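Importin subunit beta-1 (Saccharomyces cerevisiae, PDB 5OWU) carries proteins into the nucleus as the importin beta subunit, working with importin alpha, which binds the classical nuclear localization signal of the cargo. Local coordinates at residues A235-I238 and E239-A242; T286-F289 and W290-C294; D344-V347 and S348-A351. All blocks are in the same frame, centred on the assembly; numbering follows the deposited sequence.

How the contacts relate
The three contacts follow one another along the chain in HEAT repeats 6, 7 and 8. Contact 1 (235-242) and contact 3 (344-351) are helix starts. Each has a polar residue at the N-cap, D237 or N346. Contact 2 (286-294) lies within helix 280-306, which packs against both helix 238-255 and helix 347-362. Contacts 2 and 3 touch: V287 CG1 is 3.5 Å from S350 O, with centres 13 Å apart. Contacts 1 and 2 do not touch; their centres are 18 Å apart and their nearest atoms about 8 Å. Contacts 1 and 3 do not touch either; their centres are 20 Å apart and their nearest atoms about 11 Å.

Contact 1 of 3, residues A235-I238 and E239-A242; sequences AEDI and EVQA
D237 O accepts from Q241 N (3.1 Å, nearly straight at 167°), and I238 O accepts from A242 N one residue further on, so the chain turns from loop into helix. D237 is the N-cap. Its CG stands anti to the backbone N (chi1 177°), which carries the carboxylate forward to the N-H groups of the first turn. There OD2 takes the N-H of V240 at 2.9 Å through its anti lone pair, the one away from OD1. E239 N is also close to OD2. The other oxygen, OD1, forms a salt bridge with K195, so the carboxylate is held through both oxygens. Its negative charge at the start of the helix probably suits the helix dipole. Beside the cap, A235 CB meets V240 CG1 at 3.6 Å, an apolar contact that ties the loop to the first turn. V240 CG2 lies alongside the aspartate, 3.5 Å from OD2. Q241 reaches back toward the loop with its chain extended beyond CG. Its CG and CD both lie 3.2 Å from A235 O. NE2 is 2.8 Å from the same oxygen, at an angle too poor for a hydrogen bond. The side chain also rests on V282 and M285. Cut back to an alanine, Q241 would probably leave A235 O without the amide and methylene that lie against it and open a gap beside V282 and M285. I238 turns outward onto K281 and M285 of helix 280-306, while V240 packs on L202 of helix 195-208. This is a side-chain N-cap, here opening the second helix of HEAT repeat 6.

Contact 2 of 3, residues T286-F289 and W290-C294; sequences TVEF and WSTIC
F289 points an edge at the face of W290, a T-shaped pair between neighbours on one helix. The phenyl centroid is 5.6 Å from that of the five-membered indole ring, and the planes stand at 81°. F289 CD2 makes the approach, over the rim of the indole. I293 CD1 sits on the same indole face and also touches F289 CE2 at 3.7 Å. The methyl thus fills the angle between the two rings. F289 has CG anti to the backbone N (chi1 -176°), whereas W290 has CG anti to the carbonyl carbon (chi1 -81°). These torsions swing the two rings to where they meet nearly perpendicular. T286 O lies at the indole edge, 3.5 Å from W290 CD1, and also accepts from W290 N. On another side of the helix, E288 O accepts from T292 N; T292 OG1 is 3.0 Å from the same oxygen and may donate to it. A water donates to E288 OE2 at 2.8 Å; its approach to T292 OG1 is too short to be trusted.

The stretch belongs to the long helix 280-306 of HEAT repeat 7, whose partner helix 260-274 meets the aromatic side. There W290 NE1 donates to T271 OG1, which probably helps to hold the indole's rotation, while M263 and L267 pack on F289. Further out, V325 of helix 317-332 touches W290, and M252 of helix 238-255 touches F289 and I293. C354 and L357 of helix 347-362 cover S291.

Contact 3 of 3, residues D344-V347 and S348-A351; sequences DWNV and SMSA
The W345 indole lies over M349, whose CB sits under one face, 3.4 Å from the centroid of the six-membered ring and only 5° off its normal, a CH-pi contact. M349 SD adds a Met-aromatic contact at the rim, oblique to the ring and 3.4 Å from W345 CE3. CG of M349 lies beside the backbone N, anti to the carbonyl carbon, and from there the extended chain runs back along the rim toward the start of the tryptophan side chain. At the indole edge, NE1 donates to S350 OG at 2.7 Å. That bond is bent (142°), and the hydroxyl lies 22° out of the ring plane. These contacts probably hold the indole at this tilt. With CG anti to the backbone N, the indole of W345 is carried out of the loop and across the first turn. N346 holds the N-cap position beside S348. Its backbone O accepts from S350 N at 3.3 Å and weakly from M349 N, while V347 O takes A351 N. The segment starts helix 347-362 of HEAT repeat 8, just after the loop from helix 317-332. V347 and A351 pack on L332 of that helix. V347 also meets D280 and S284 of helix 280-306.

Contact 1 of 3, residues A235-I238 and E239-A242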
# COMPACT_ATOMS: atom_id res chain seq x y z
N ALA A 235 -31.41 -8.45 7.57
CA ALA A 235 -32.09 -9.41 6.71
C ALA A 235 -31.69 -10.84 7.06
O ALA A 235 -30.64 -11.10 7.65
CB ALA A 235 -31.77 -9.14 5.24
N GLU A 236 -32.55 -11.79 6.68
CA GLU A 236 -32.32 -13.19 7.04
C GLU A 236 -31.17 -13.78 6.25
O GLU A 236 -30.39 -14.59 6.79
CB GLU A 236 -33.60 -14.01 6.82
CG GLU A 236 -34.78 -13.60 7.69
CD GLU A 236 -34.48 -13.70 9.18
OE1 GLU A 236 -34.68 -12.69 9.89
OE2 GLU A 236 -34.04 -14.78 9.63
N ASP A 237 -31.03 -13.41 4.98
CA ASP A 237 -30.00 -14.01 4.14
C ASP A 237 -28.63 -13.43 4.47
O ASP A 237 -28.47 -12.20 4.55
CB ASP A 237 -30.32 -13.79 2.66
CG ASP A 237 -29.25 -14.33 1.76
OD1 ASP A 237 -29.32 -15.53 1.41
OD2 ASP A 237 -28.32 -13.57 1.41
N ILE A 238 -27.64 -14.31 4.62
CA ILE A 238 -26.35 -13.89 5.15
C ILE A 238 -25.56 -13.09 4.13
O ILE A 238 -24.79 -12.19 4.49
CB ILE A 238 -25.56 -15.13 5.63
CG1 ILE A 238 -24.30 -14.69 6.40
CG2 ILE A 238 -25.20 -16.04 4.46
CD1 ILE A 238 -23.51 -15.83 7.01
N GLU A 239 -25.72 -13.39 2.84
CA GLU A 239 -25.03 -12.60 1.82
C GLU A 239 -25.59 -11.19 1.74
O GLU A 239 -24.83 -10.22 1.56
CB GLU A 239 -25.13 -13.30 0.46
CG GLU A 239 -24.23 -14.52 0.33
CD GLU A 239 -24.51 -15.33 -0.92
OE1 GLU A 239 -24.26 -14.81 -2.03
OE2 GLU A 239 -24.98 -16.48 -0.79
N VAL A 240 -26.91 -11.04 1.88
CA VAL A 240 -27.51 -9.72 1.94
C VAL A 240 -26.94 -8.94 3.11
O VAL A 240 -26.55 -7.77 2.98
CB VAL A 240 -29.04 -9.83 2.03
CG1 VAL A 240 -29.69 -8.48 2.37
CG2 VAL A 240 -29.60 -10.35 0.72
N GLN A 241 -26.87 -9.58 4.29
CA GLN A 241 -26.25 -8.94 5.44
C GLN A 241 -24.83 -8.50 5.13
O GLN A 241 -24.45 -7.35 5.39
CB GLN A 241 -26.24 -9.91 6.63
CG GLN A 241 -27.60 -10.15 7.26
CD GLN A 241 -27.53 -11.07 8.46
OE1 GLN A 241 -26.64 -11.92 8.55
NE2 GLN A 241 -28.45 -10.90 9.40
N ALA A 242 -24.02 -9.39 4.56
CA ALA A 242 -22.63 -9.05 4.26
C ALA A 242 -22.56 -7.81 3.36
O ALA A 242 -21.79 -6.88 3.63
CB ALA A 242 -21.92 -10.23 3.60

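Contact 2 of 3, residues T286-F289 and W290-C294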
# COMPACT_ATOMS: atom_id res chain seq x y z
N THR A 286 -19.74 -7.55 12.13
CA THR A 286 -19.80 -6.51 13.16
C THR A 286 -18.40 -6.05 13.54
O THR A 286 -18.16 -4.84 13.73
CB THR A 286 -20.56 -7.02 14.40
OG1 THR A 286 -19.76 -7.97 15.10
CG2 THR A 286 -21.87 -7.66 14.00
N VAL A 287 -17.46 -6.99 13.63
CA VAL A 287 -16.09 -6.64 13.96
C VAL A 287 -15.56 -5.63 12.95
O VAL A 287 -15.00 -4.59 13.32
CB VAL A 287 -15.21 -7.90 14.03
CG1 VAL A 287 -13.74 -7.52 14.20
CG2 VAL A 287 -15.66 -8.78 15.18
N GLU A 288 -15.74 -5.91 11.65
CA GLU A 288 -15.23 -5.00 10.64
C GLU A 288 -15.85 -3.62 10.78
O GLU A 288 -15.18 -2.60 10.57
CB GLU A 288 -15.49 -5.55 9.23
CG GLU A 288 -15.10 -4.60 8.10
CD GLU A 288 -13.63 -4.21 8.15
OE1 GLU A 288 -12.82 -4.98 8.71
OE2 GLU A 288 -13.28 -3.14 7.61
N PHE A 289 -17.13 -3.56 11.15
CA PHE A 289 -17.75 -2.26 11.39
C PHE A 289 -17.03 -1.48 12.49
O PHE A 289 -16.72 -0.28 12.34
CB PHE A 289 -19.22 -2.46 11.75
CG PHE A 289 -19.97 -1.18 11.92
CD1 PHE A 289 -20.18 -0.35 10.84
CD2 PHE A 289 -20.45 -0.79 13.16
CE1 PHE A 289 -20.87 0.83 10.97
CE2 PHE A 289 -21.15 0.41 13.29
CZ PHE A 289 -21.34 1.21 12.19
N TRP A 290 -16.75 -2.14 13.61
CA TRP A 290 -16.11 -1.40 14.70
C TRP A 290 -14.65 -1.08 14.38
O TRP A 290 -14.15 -0.02 14.79
CB TRP A 290 -16.27 -2.17 16.01
CG TRP A 290 -17.62 -1.91 16.57
CD1 TRP A 290 -18.73 -2.70 16.45
CD2 TRP A 290 -18.03 -0.75 17.31
NE1 TRP A 290 -19.80 -2.10 17.08
CE2 TRP A 290 -19.40 -0.90 17.61
CE3 TRP A 290 -17.37 0.41 17.74
CZ2 TRP A 290 -20.11 0.04 18.33
CZ3 TRP A 290 -18.08 1.35 18.45
CH2 TRP A 290 -19.44 1.16 18.74
N SER A 291 -13.97 -1.93 13.60
CA SER A 291 -12.63 -1.57 13.15
C SER A 291 -12.67 -0.34 12.26
O SER A 291 -11.80 0.53 12.36
CB SER A 291 -11.99 -2.75 12.40
OG SER A 291 -11.65 -3.80 13.30
N THR A 292 -13.68 -0.23 11.39
CA THR A 292 -13.81 0.97 10.57
C THR A 292 -13.96 2.21 11.44
O THR A 292 -13.28 3.23 11.23
CB THR A 292 -14.99 0.84 9.61
OG1 THR A 292 -14.79 -0.29 8.75
CG2 THR A 292 -15.12 2.07 8.75
N ILE A 293 -14.84 2.13 12.45
CA ILE A 293 -14.98 3.26 13.38
C ILE A 293 -13.63 3.64 13.98
O ILE A 293 -13.23 4.82 13.97
CB ILE A 293 -16.00 2.92 14.48
CG1 ILE A 293 -17.40 2.85 13.88
CG2 ILE A 293 -15.95 3.96 15.59
CD1 ILE A 293 -18.47 2.38 14.86
N CYS A 294 -12.93 2.67 14.56
CA CYS A 294 -11.65 2.98 15.19
C CYS A 294 -10.68 3.61 14.20
O CYS A 294 -10.01 4.59 14.52
CB CYS A 294 -11.03 1.72 15.80
SG CYS A 294 -11.84 1.16 17.30
O HOH W 1 -13.62 -0.49 6.65

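Contact 3 of 3, residues D344-V347 and S348-A351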
# COMPACT_ATOMS: atom_id res chain seq x y z
N ASP A 344 -5.37 -20.08 7.95
CA ASP A 344 -6.33 -19.29 7.19
C ASP A 344 -7.05 -18.30 8.10
O ASP A 344 -7.32 -18.57 9.27
CB ASP A 344 -7.34 -20.21 6.50
CG ASP A 344 -6.69 -21.12 5.46
OD1 ASP A 344 -5.71 -20.69 4.83
OD2 ASP A 344 -7.17 -22.26 5.29
N TRP A 345 -7.37 -17.14 7.53
CA TRP A 345 -7.97 -16.06 8.30
C TRP A 345 -9.35 -16.46 8.82
O TRP A 345 -10.07 -17.26 8.20
CB TRP A 345 -8.08 -14.80 7.43
CG TRP A 345 -8.44 -13.58 8.20
CD1 TRP A 345 -9.69 -13.06 8.37
CD2 TRP A 345 -7.54 -12.71 8.90
NE1 TRP A 345 -9.62 -11.91 9.13
CE2 TRP A 345 -8.32 -11.68 9.47
CE3 TRP A 345 -6.15 -12.70 9.10
CZ2 TRP A 345 -7.75 -10.65 10.23
CZ3 TRP A 345 -5.60 -11.67 9.85
CH2 TRP A 345 -6.40 -10.67 10.41
N ASN A 346 -9.72 -15.90 9.97
CA ASN A 346 -11.01 -16.19 10.58
C ASN A 346 -11.43 -15.00 11.45
O ASN A 346 -10.74 -13.98 11.52
CB ASN A 346 -10.95 -17.48 11.40
CG ASN A 346 -10.34 -17.27 12.76
OD1 ASN A 346 -10.96 -17.57 13.79
ND2 ASN A 346 -9.13 -16.72 12.79
N VAL A 347 -12.57 -15.15 12.12
CA VAL A 347 -13.10 -14.07 12.95
C VAL A 347 -12.19 -13.79 14.14
O VAL A 347 -12.13 -12.65 14.62
CB VAL A 347 -14.54 -14.41 13.42
CG1 VAL A 347 -14.55 -15.67 14.27
CG2 VAL A 347 -15.14 -13.24 14.18
N SER A 348 -11.48 -14.80 14.64
CA SER A 348 -10.63 -14.57 15.80
C SER A 348 -9.50 -13.60 15.47
O SER A 348 -9.15 -12.73 16.27
CB SER A 348 -10.08 -15.89 16.33
OG SER A 348 -9.05 -16.39 15.48
N MET A 349 -8.94 -13.72 14.26
CA MET A 349 -7.89 -12.80 13.84
C MET A 349 -8.44 -11.39 13.62
O MET A 349 -7.79 -10.40 13.99
CB MET A 349 -7.21 -13.32 12.57
CG MET A 349 -6.47 -14.64 12.78
SD MET A 349 -5.79 -15.34 11.27
CE MET A 349 -5.04 -16.84 11.89
N SER A 350 -9.63 -11.28 13.02
CA SER A 350 -10.25 -9.97 12.86
C SER A 350 -10.52 -9.32 14.20
O SER A 350 -10.34 -8.10 14.37
CB SER A 350 -11.55 -10.10 12.07
OG SER A 350 -11.33 -10.77 10.84
N ALA A 351 -10.97 -10.11 15.18
CA ALA A 351 -11.23 -9.59 16.51
C ALA A 351 -9.95 -9.12 17.19
O ALA A 351 -9.95 -8.11 17.89
CB ALA A 351 -11.92 -10.65 17.36